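Local coordinates for protein kojibiose phosphorylase (Gut metagenome, PDB 6W0P) that belongs to glycoside hydrolase family 65, sharing that family's beta-rich N-terminal domain, helical central catalytic domain and small beta-stranded C-terminal domain, at residues 423-428 with 594-599. Sequence-based numbering, arbitrary orientation. Where two conformers were deposited one is given.
Sequences VFYAIY and MFLYME
Y425 and Y428, a helical turn apart on helix 418-434, close with Y597 into an aromatic cluster inside the helical central catalytic domain of this family 65 protein, whose helices form an (alpha/alpha)6 barrel. The cluster joins helix 418-434 to helix 590-596 and the residues just after it. Among the rings, Y425 sets its edge against the face of Y597 in an offset edge-to-face pair, planes at 83° and centroids 5.4 Å apart, with CE1 lying over the rim of the Y597 ring. Y428 lies oblique to Y597, planes at 36°, and its CE2 comes within 3.7 Å of Y597 CE1. Y597 OH lies at the edge of the Y425 ring and over one face of Y428, 3.4 Å from F424 CZ. K495 on helix 487-504 adds a cation-pi contact to Y597, and Y499 of the same helix meets Y428 edge-to-face.

The aliphatic part belongs to L596. Its CD2 sits over one face of Y425 in a CH-pi contact, 4.2 Å from the ring centroid, while its CB packs against Y425 CE1.

The polar contacts run through the hydroxyls of Y425 and Y428. Y425 turns its ring away from its own backbone N (chi1 -171°), which carries OH across to 594-599, where it donates to L596 O; the modelled separation of 2.3 Å is shorter than a normal hydrogen bond and should be read with caution. L596 O takes a second hydrogen bond from a water. That water lies at the edge of the Y428 ring, in its plane, accepting from Y428 OH at 3.0 Å, and it donates its other hydrogen to E599 OE2 at 2.6 Å.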
ATOM      1  N   VAL A 423      14.453  17.125 -14.151  1.00 28.22           N
ATOM      2  CA  VAL A 423      14.496  17.502 -15.598  1.00 28.78           C
ATOM      3  C   VAL A 423      14.729  19.015 -15.705  1.00 29.25           C
ATOM      4  O   VAL A 423      15.591  19.401 -16.488  1.00 29.67           O
ATOM      5  CB  VAL A 423      13.275  16.992 -16.391  1.00 28.42           C
ATOM      6  CG1 VAL A 423      13.350  17.384 -17.856  1.00 28.26           C
ATOM      7  CG2 VAL A 423      13.145  15.471 -16.279  1.00 27.92           C
ATOM      8  N   PHE A 424      14.063  19.851 -14.910  1.00 30.34           N
ATOM      9  CA  PHE A 424      14.317  21.315 -14.928  1.00 30.89           C
ATOM     10  C   PHE A 424      15.820  21.554 -14.703  1.00 31.57           C
ATOM     11  O   PHE A 424      16.471  22.227 -15.540  1.00 32.51           O
ATOM     12  CB  PHE A 424      13.490  22.066 -13.891  1.00 31.43           C
ATOM     13  CG  PHE A 424      14.279  23.189 -13.269  1.00 31.94           C
ATOM     14  CD1 PHE A 424      14.715  24.259 -14.040  1.00 32.57           C
ATOM     15  CD2 PHE A 424      14.619  23.162 -11.931  1.00 31.75           C
ATOM     16  CE1 PHE A 424      15.508  25.256 -13.491  1.00 32.80           C
ATOM     17  CE2 PHE A 424      15.397  24.169 -11.377  1.00 32.39           C
ATOM     18  CZ  PHE A 424      15.842  25.217 -12.155  1.00 32.28           C
ATOM     19  N   TYR A 425      16.386  20.974 -13.640  1.00 30.65           N
ATOM     20  CA  TYR A 425      17.810  21.175 -13.271  1.00 30.53           C
ATOM     21  C   TYR A 425      18.754  20.675 -14.376  1.00 30.53           C
ATOM     22  O   TYR A 425      19.770  21.317 -14.574  1.00 30.27           O
ATOM     23  CB  TYR A 425      18.147  20.499 -11.945  1.00 29.48           C
ATOM     24  CG  TYR A 425      19.514  20.855 -11.443  1.00 29.14           C
ATOM     25  CD1 TYR A 425      19.729  22.011 -10.728  1.00 28.87           C
ATOM     26  CD2 TYR A 425      20.606  20.033 -11.695  1.00 29.12           C
ATOM     27  CE1 TYR A 425      20.987  22.344 -10.260  1.00 29.06           C
ATOM     28  CE2 TYR A 425      21.871  20.358 -11.246  1.00 28.45           C
ATOM     29  CZ  TYR A 425      22.066  21.518 -10.523  1.00 28.98           C
ATOM     30  OH  TYR A 425      23.308  21.842 -10.049  1.00 28.93           O
ATOM     31  N   ALA A 426      18.481  19.527 -15.001  1.00 30.52           N
ATOM     32  CA  ALA A 426      19.275  19.015 -16.139  1.00 31.26           C
ATOM     33  C   ALA A 426      19.283  20.053 -17.269  1.00 31.79           C
ATOM     34  O   ALA A 426      20.377  20.344 -17.770  1.00 31.41           O
ATOM     35  CB  ALA A 426      18.753  17.676 -16.617  1.00 31.41           C
ATOM     36  N   ILE A 427      18.121  20.612 -17.642  1.00 32.45           N
ATOM     37  CA  ILE A 427      18.044  21.635 -18.724  1.00 33.05           C
ATOM     38  C   ILE A 427      18.963  22.797 -18.343  1.00 33.87           C
ATOM     39  O   ILE A 427      19.840  23.156 -19.173  1.00 35.27           O
ATOM     40  CB  ILE A 427      16.597  22.078 -18.976  1.00 33.55           C
ATOM     41  CG1 ILE A 427      15.779  20.982 -19.661  1.00 33.49           C
ATOM     42  CG2 ILE A 427      16.547  23.379 -19.761  1.00 33.91           C
ATOM     43  CD1 ILE A 427      14.279  21.159 -19.493  1.00 34.13           C
ATOM     44  N   TYR A 428      18.786  23.331 -17.132  1.00 33.44           N
ATOM     45  CA  TYR A 428      19.589  24.423 -16.527  1.00 33.82           C
ATOM     46  C   TYR A 428      21.086  24.072 -16.508  1.00 32.98           C
ATOM     47  O   TYR A 428      21.917  24.887 -16.936  1.00 33.36           O
ATOM     48  CB  TYR A 428      19.068  24.709 -15.123  1.00 35.10           C
ATOM     49  CG  TYR A 428      19.975  25.544 -14.262  1.00 37.49           C
ATOM     50  CD1 TYR A 428      20.062  26.920 -14.416  1.00 39.23           C
ATOM     51  CD2 TYR A 428      20.734  24.957 -13.261  1.00 38.89           C
ATOM     52  CE1 TYR A 428      20.901  27.686 -13.617  1.00 39.82           C
ATOM     53  CE2 TYR A 428      21.563  25.710 -12.445  1.00 39.86           C
ATOM     54  CZ  TYR A 428      21.650  27.077 -12.626  1.00 40.36           C
ATOM     55  OH  TYR A 428      22.476  27.781 -11.789  1.00 44.06           O
ATOM     56  N   MET A 594      21.438  22.136  -1.593  1.00 28.25           N
ATOM     57  CA  MET A 594      22.626  22.944  -1.272  1.00 28.75           C
ATOM     58  C   MET A 594      23.783  22.482  -2.166  1.00 29.31           C
ATOM     59  O   MET A 594      24.479  23.351  -2.717  1.00 29.12           O
ATOM     60  CB  MET A 594      22.943  22.858   0.216  1.00 29.22           C
ATOM     61  CG  MET A 594      21.863  23.547   1.050  1.00 29.74           C
ATOM     62  SD  MET A 594      22.331  23.960   2.747  1.00 30.15           S
ATOM     63  CE  MET A 594      23.327  25.417   2.416  1.00 31.74           C
ATOM     64  N   PHE A 595      23.908  21.172  -2.433  1.00 29.33           N
ATOM     65  CA  PHE A 595      24.907  20.646  -3.403  1.00 28.51           C
ATOM     66  C   PHE A 595      24.608  21.170  -4.815  1.00 28.19           C
ATOM     67  O   PHE A 595      25.547  21.641  -5.479  1.00 27.09           O
ATOM     68  CB  PHE A 595      24.892  19.121  -3.423  1.00 28.30           C
ATOM     69  CG  PHE A 595      25.610  18.508  -4.594  1.00 28.14           C
ATOM     70  CD1 PHE A 595      26.994  18.536  -4.668  1.00 28.54           C
ATOM     71  CD2 PHE A 595      24.912  17.821  -5.572  1.00 28.25           C
ATOM     72  CE1 PHE A 595      27.662  17.953  -5.729  1.00 28.34           C
ATOM     73  CE2 PHE A 595      25.581  17.229  -6.637  1.00 28.25           C
ATOM     74  CZ  PHE A 595      26.949  17.313  -6.721  1.00 28.50           C
ATOM     75  N   LEU A 596      23.343  21.090  -5.265  1.00 28.00           N
ATOM     76  CA  LEU A 596      22.980  21.380  -6.687  1.00 28.71           C
ATOM     77  C   LEU A 596      23.212  22.867  -6.981  1.00 29.18           C
ATOM     78  O   LEU A 596      23.282  23.254  -8.181  1.00 28.98           O
ATOM     79  CB  LEU A 596      21.534  20.972  -6.981  1.00 28.63           C
ATOM     80  CG  LEU A 596      21.208  19.477  -6.895  1.00 28.85           C
ATOM     81  CD1 LEU A 596      19.711  19.261  -7.082  1.00 29.00           C
ATOM     82  CD2 LEU A 596      21.993  18.656  -7.924  1.00 28.90           C
ATOM     83  N   TYR A 597      23.304  23.663  -5.921  1.00 30.13           N
ATOM     84  CA  TYR A 597      23.449  25.138  -5.951  1.00 31.05           C
ATOM     85  C   TYR A 597      24.539  25.582  -4.970  1.00 31.54           C
ATOM     86  O   TYR A 597      24.401  26.673  -4.343  1.00 31.77           O
ATOM     87  CB  TYR A 597      22.087  25.770  -5.667  1.00 30.82           C
ATOM     88  CG  TYR A 597      21.123  25.668  -6.816  1.00 30.55           C
ATOM     89  CD1 TYR A 597      21.234  26.470  -7.943  1.00 30.41           C
ATOM     90  CD2 TYR A 597      20.086  24.762  -6.758  1.00 30.54           C
ATOM     91  CE1 TYR A 597      20.335  26.359  -8.996  1.00 30.63           C
ATOM     92  CE2 TYR A 597      19.176  24.642  -7.791  1.00 30.55           C
ATOM     93  CZ  TYR A 597      19.299  25.439  -8.912  1.00 30.77           C
ATOM     94  OH  TYR A 597      18.362  25.264  -9.882  1.00 30.32           O
ATOM     95  N   MET A 598      25.614  24.800  -4.865  1.00 32.01           N
ATOM     96  CA  MET A 598      26.744  25.029  -3.915  0.50 32.82           C
ATOM     97  C   MET A 598      27.304  26.452  -4.096  1.00 34.02           C
ATOM     98  O   MET A 598      27.743  27.050  -3.094  1.00 33.98           O
ATOM     99  CB  MET A 598      27.865  24.000  -4.121  0.50 32.45           C
ATOM    100  CG  MET A 598      28.483  24.010  -5.522  0.50 32.61           C
ATOM    101  SD  MET A 598      29.885  22.873  -5.741  0.50 32.81           S
ATOM    102  CE  MET A 598      29.187  21.334  -5.138  0.50 32.59           C
ATOM    103  N   GLU A 599      27.268  26.986  -5.326  1.00 36.14           N
ATOM    104  CA  GLU A 599      27.850  28.322  -5.654  1.00 37.91           C
ATOM    105  C   GLU A 599      27.123  29.451  -4.904  1.00 37.66           C
ATOM    106  O   GLU A 599      27.744  30.488  -4.714  1.00 37.78           O
ATOM    107  CB  GLU A 599      27.907  28.574  -7.168  1.00 40.55           C
ATOM    108  CG  GLU A 599      26.581  28.943  -7.840  1.00 42.38           C
ATOM    109  CD  GLU A 599      25.783  27.763  -8.369  1.00 45.12           C
ATOM    110  OE1 GLU A 599      26.135  26.585  -8.015  1.00 46.84           O
ATOM    111  OE2 GLU A 599      24.798  28.004  -9.114  1.00 48.42           O
TER
HETATM  112  O   HOH W   1      23.811  25.791  -9.948  1.00 41.46           O